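Local coordinates for 5'-AMP-activated protein kinase subunit beta (Schizosaccharomyces pombe, PDB 2QRD), which probably holds the AMP-activated protein kinase heterotrimer together as its beta subunit and influences where the kinase localises and which substrates it chooses, at residues 10-13 against 14-17; 30-33 against 34-37. All coordinates share one frame; numbering follows the deposited sequence.

Contact 1: residues 10-13 against 14-17; sequences EIPA and FLTS
Phe-14 turns back along the chain onto Pro-12, two residues earlier. Its CB lies next to the carbonyl carbon of Ala-13, and CG sits between the backbone N and the carbonyl carbon (chi1 76°), which carries the ring back toward Pro-12. From there CD1 leads to CE1, and Phe-14 CE1 comes 3.5 Å from Pro-12 CB; the ring meets the proline obliquely. Leu-15 CG lies 3.8 Å above one face of the Phe-14 ring, displaced toward its rim. Leu-15 also runs alongside Pro-12, both pointing the same way, with Leu-15 CD1 4.0 Å from Pro-12 CG. Proline suits this place because its rigid ring offers carbon to two neighbours and, having no N-H, it leaves no donor to satisfy. The side chains of Ile-11 and Thr-16 cross at about a right angle, Ile-11 CG2 lying 3.9 Å from Thr-16 OG1.

Two backbone bonds close the bend. Leu-15 N makes a weak one to Pro-12 O, and Thr-16 N gives a shorter one (3.1 Å) to Ala-13 O. Ala-13 points away from the following residues, so a small methyl is enough there. The kinase subunit ssp2 supplies Tyr-51, stacked on Phe-14, and Pro-44, packed against both Pro-12 and Phe-14. Successive i to i+3 bonds of this kind are characteristic of two overlapping type I beta turns, used here to present apolar side chains to the kinase subunit.

Contact 2: residues 30-33 against 34-37; sequences SLPP and HLEK
Leu-31 sends its two methyls to different partners: Leu-31 CD1 lies 3.4 Å from Glu-36 CG, while Leu-31 CD2 meets Leu-35 CB at 4.0 Å. Its CG is anti to the backbone N (chi1 -154°), which sends the branched end toward Leu-35 and Glu-36, whose side chains it meets at a slant. Pro-32 follows, its CB 3.5 Å from His-34 ND1 and its CG 3.7 Å from Leu-35 CD1. The puckered, all-carbon flank of the ring can thus serve an imidazole and a leucine together, the leucine running alongside it. Pro-32 O accepts a fairly straight bond from Leu-35 N (3.2 Å, 159°). Pro-33 begins the bend well, since its ring fixes phi near the helical value and it has no N-H to satisfy; its O takes a weak bond from Glu-36 N and also lies 3.4 Å from Glu-36 CB.

The short 3-10 turn at Pro-33 and His-34 lies in the loop before helix 46-49, in the interaction domain. His-34 rests on Asn-57, Val-59 and Leu-60, in the loop between that helix and strand 65-67, while Tyr-83 of the kinase subunit ssp2 packs on Pro-32 and Leu-35.

Contact 1 comes first along this chain, the C-terminal part of the beta subunit, and both contacts belong to the long irregular run ahead of helix 46-49. Their centres are 29 Å apart and their nearest atoms about 17 Å apart, so the two turns do not touch. Measured centre to centre, contact 1 lies about 26 Å from the middle of the chain and contact 2 about 12 Å. Contact 2 is part of the interaction domain, whose antiparallel sheet is built from strands 65-67, 74-82 and 85-93. What they share is a partner: each meets the ssp2 kinase chain, at separate places, in keeping with a beta subunit that mediates heterotrimer formation. Both lie away from the ADP site shared with the gamma subunit.

Contact 1: residues 10-13 against 14-17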
loop_
_atom_site.group_PDB
_atom_site.type_symbol
_atom_site.label_atom_id
_atom_site.label_comp_id
_atom_site.label_asym_id
_atom_site.label_seq_id
_atom_site.Cartn_x
_atom_site.Cartn_y
_atom_site.Cartn_z
ATOM N N GLU B 10 34.613 -1.005 -17.153
ATOM C CA GLU B 10 35.449 -2.182 -16.915
ATOM C C GLU B 10 35.927 -2.351 -15.454
ATOM O O GLU B 10 36.356 -1.388 -14.793
ATOM C CB GLU B 10 36.653 -2.168 -17.878
ATOM C CG GLU B 10 36.300 -1.910 -19.357
ATOM C CD GLU B 10 35.420 -3.001 -19.982
ATOM O OE1 GLU B 10 34.176 -2.842 -19.990
ATOM O OE2 GLU B 10 35.973 -4.013 -20.473
ATOM N N ILE B 11 35.873 -3.595 -14.979
ATOM C CA ILE B 11 36.297 -3.953 -13.619
ATOM C C ILE B 11 37.799 -3.640 -13.390
ATOM O O ILE B 11 38.634 -3.925 -14.254
ATOM C CB ILE B 11 35.969 -5.466 -13.316
ATOM C CG1 ILE B 11 34.473 -5.747 -13.512
ATOM C CG2 ILE B 11 36.383 -5.876 -11.897
ATOM C CD1 ILE B 11 34.196 -7.100 -14.148
ATOM N N PRO B 12 38.141 -3.043 -12.229
ATOM C CA PRO B 12 39.563 -2.779 -11.978
ATOM C C PRO B 12 40.361 -4.075 -11.981
ATOM O O PRO B 12 39.899 -5.089 -11.460
ATOM C CB PRO B 12 39.577 -2.130 -10.591
ATOM C CG PRO B 12 38.156 -1.630 -10.376
ATOM C CD PRO B 12 37.278 -2.589 -11.114
ATOM N N ALA B 13 41.551 -4.020 -12.570
ATOM C CA ALA B 13 42.348 -5.205 -12.870
ATOM C C ALA B 13 43.118 -5.757 -11.667
ATOM O O ALA B 13 43.374 -6.957 -11.604
ATOM C CB ALA B 13 43.290 -4.918 -14.044
ATOM N N PHE B 14 43.470 -4.900 -10.711
ATOM C CA PHE B 14 44.135 -5.354 -9.499
ATOM C C PHE B 14 43.226 -6.262 -8.654
ATOM O O PHE B 14 43.721 -7.071 -7.884
ATOM C CB PHE B 14 44.681 -4.173 -8.686
ATOM C CG PHE B 14 43.627 -3.401 -7.924
ATOM C CD1 PHE B 14 42.768 -2.513 -8.581
ATOM C CD2 PHE B 14 43.508 -3.550 -6.540
ATOM C CE1 PHE B 14 41.779 -1.808 -7.875
ATOM C CE2 PHE B 14 42.525 -2.857 -5.824
ATOM C CZ PHE B 14 41.659 -1.984 -6.494
ATOM N N LEU B 15 41.903 -6.130 -8.814
ATOM C CA LEU B 15 40.906 -6.987 -8.138
ATOM C C LEU B 15 40.683 -8.333 -8.865
ATOM O O LEU B 15 40.167 -9.289 -8.287
ATOM C CB LEU B 15 39.568 -6.251 -7.986
ATOM C CG LEU B 15 39.450 -4.957 -7.167
ATOM C CD1 LEU B 15 38.114 -4.307 -7.404
ATOM C CD2 LEU B 15 39.638 -5.193 -5.678
ATOM N N THR B 16 41.097 -8.396 -10.127
ATOM C CA THR B 16 40.910 -9.574 -10.977
ATOM C C THR B 16 42.141 -10.506 -10.942
ATOM O O THR B 16 42.141 -11.580 -11.556
ATOM C CB THR B 16 40.479 -9.112 -12.414
ATOM O OG1 THR B 16 39.104 -8.681 -12.380
ATOM C CG2 THR B 16 40.645 -10.198 -13.474
ATOM N N SER B 17 43.170 -10.098 -10.189
ATOM C CA SER B 17 44.411 -10.880 -10.031
ATOM C C SER B 17 44.317 -11.922 -8.901
ATOM O O SER B 17 43.695 -11.677 -7.858
ATOM C CB SER B 17 45.604 -9.943 -9.794
ATOM O OG SER B 17 46.834 -10.523 -10.222
#

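Contact 2: residues 30-33 against 34-37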
loop_
_atom_site.group_PDB
_atom_site.type_symbol
_atom_site.label_atom_id
_atom_site.label_comp_id
_atom_site.label_asym_id
_atom_site.label_seq_id
_atom_site.Cartn_x
_atom_site.Cartn_y
_atom_site.Cartn_z
ATOM N N SER B 30 34.392 1.185 9.541
ATOM C CA SER B 30 33.446 0.475 10.390
ATOM C C SER B 30 32.044 1.101 10.318
ATOM O O SER B 30 31.904 2.277 9.998
ATOM C CB SER B 30 33.954 0.416 11.825
ATOM O OG SER B 30 34.402 1.684 12.232
ATOM N N LEU B 31 31.023 0.298 10.598
ATOM C CA LEU B 31 29.618 0.711 10.523
ATOM C C LEU B 31 29.305 1.829 11.534
ATOM O O LEU B 31 29.492 1.627 12.742
ATOM C CB LEU B 31 28.741 -0.521 10.803
ATOM C CG LEU B 31 27.299 -0.757 10.324
ATOM C CD1 LEU B 31 26.275 -0.434 11.384
ATOM C CD2 LEU B 31 26.977 -0.058 9.007
ATOM N N PRO B 32 28.857 3.018 11.053
ATOM C CA PRO B 32 28.430 4.082 11.973
ATOM C C PRO B 32 27.157 3.722 12.745
ATOM O O PRO B 32 26.309 3.029 12.211
ATOM C CB PRO B 32 28.195 5.281 11.054
ATOM C CG PRO B 32 27.978 4.720 9.723
ATOM C CD PRO B 32 28.742 3.438 9.644
ATOM N N PRO B 33 27.035 4.188 14.008
ATOM C CA PRO B 33 25.901 3.865 14.885
ATOM C C PRO B 33 24.536 4.140 14.274
ATOM O O PRO B 33 23.575 3.439 14.611
ATOM C CB PRO B 33 26.113 4.781 16.082
ATOM C CG PRO B 33 27.550 5.008 16.119
ATOM C CD PRO B 33 28.006 5.057 14.696
ATOM N N HIS B 34 24.452 5.139 13.390
ATOM C CA HIS B 34 23.181 5.561 12.818
ATOM C C HIS B 34 22.575 4.622 11.756
ATOM O O HIS B 34 21.370 4.697 11.500
ATOM C CB HIS B 34 23.217 7.039 12.379
ATOM C CG HIS B 34 24.045 7.306 11.156
ATOM N ND1 HIS B 34 25.425 7.371 11.182
ATOM C CD2 HIS B 34 23.685 7.563 9.877
ATOM C CE1 HIS B 34 25.875 7.631 9.966
ATOM N NE2 HIS B 34 24.841 7.748 9.154
ATOM N N LEU B 35 23.381 3.710 11.195
ATOM C CA LEU B 35 22.886 2.679 10.247
ATOM C C LEU B 35 22.525 1.344 10.900
ATOM O O LEU B 35 22.366 0.316 10.227
ATOM C CB LEU B 35 23.905 2.433 9.119
ATOM C CG LEU B 35 24.061 3.498 8.024
ATOM C CD1 LEU B 35 25.440 3.395 7.380
ATOM C CD2 LEU B 35 22.948 3.411 6.981
ATOM N N GLU B 36 22.410 1.363 12.214
ATOM C CA GLU B 36 22.083 0.178 12.989
ATOM C C GLU B 36 20.591 0.026 13.231
ATOM O O GLU B 36 20.109 -1.085 13.432
ATOM C CB GLU B 36 22.855 0.168 14.319
ATOM C CG GLU B 36 24.303 -0.351 14.173
ATOM C CD GLU B 36 25.183 -0.085 15.389
ATOM O OE1 GLU B 36 24.648 0.013 16.526
ATOM O OE2 GLU B 36 26.424 0.028 15.204
ATOM N N LYS B 37 19.850 1.123 13.223
ATOM C CA LYS B 37 18.422 1.017 13.477
ATOM C C LYS B 37 17.611 1.518 12.293
ATOM O O LYS B 37 17.808 2.627 11.817
ATOM C CB LYS B 37 18.014 1.723 14.793
ATOM C CG LYS B 37 18.226 3.251 14.781
ATOM C CD LYS B 37 17.954 3.886 16.148
ATOM C CE LYS B 37 18.617 5.263 16.261
ATOM N NZ LYS B 37 18.489 5.826 17.646
#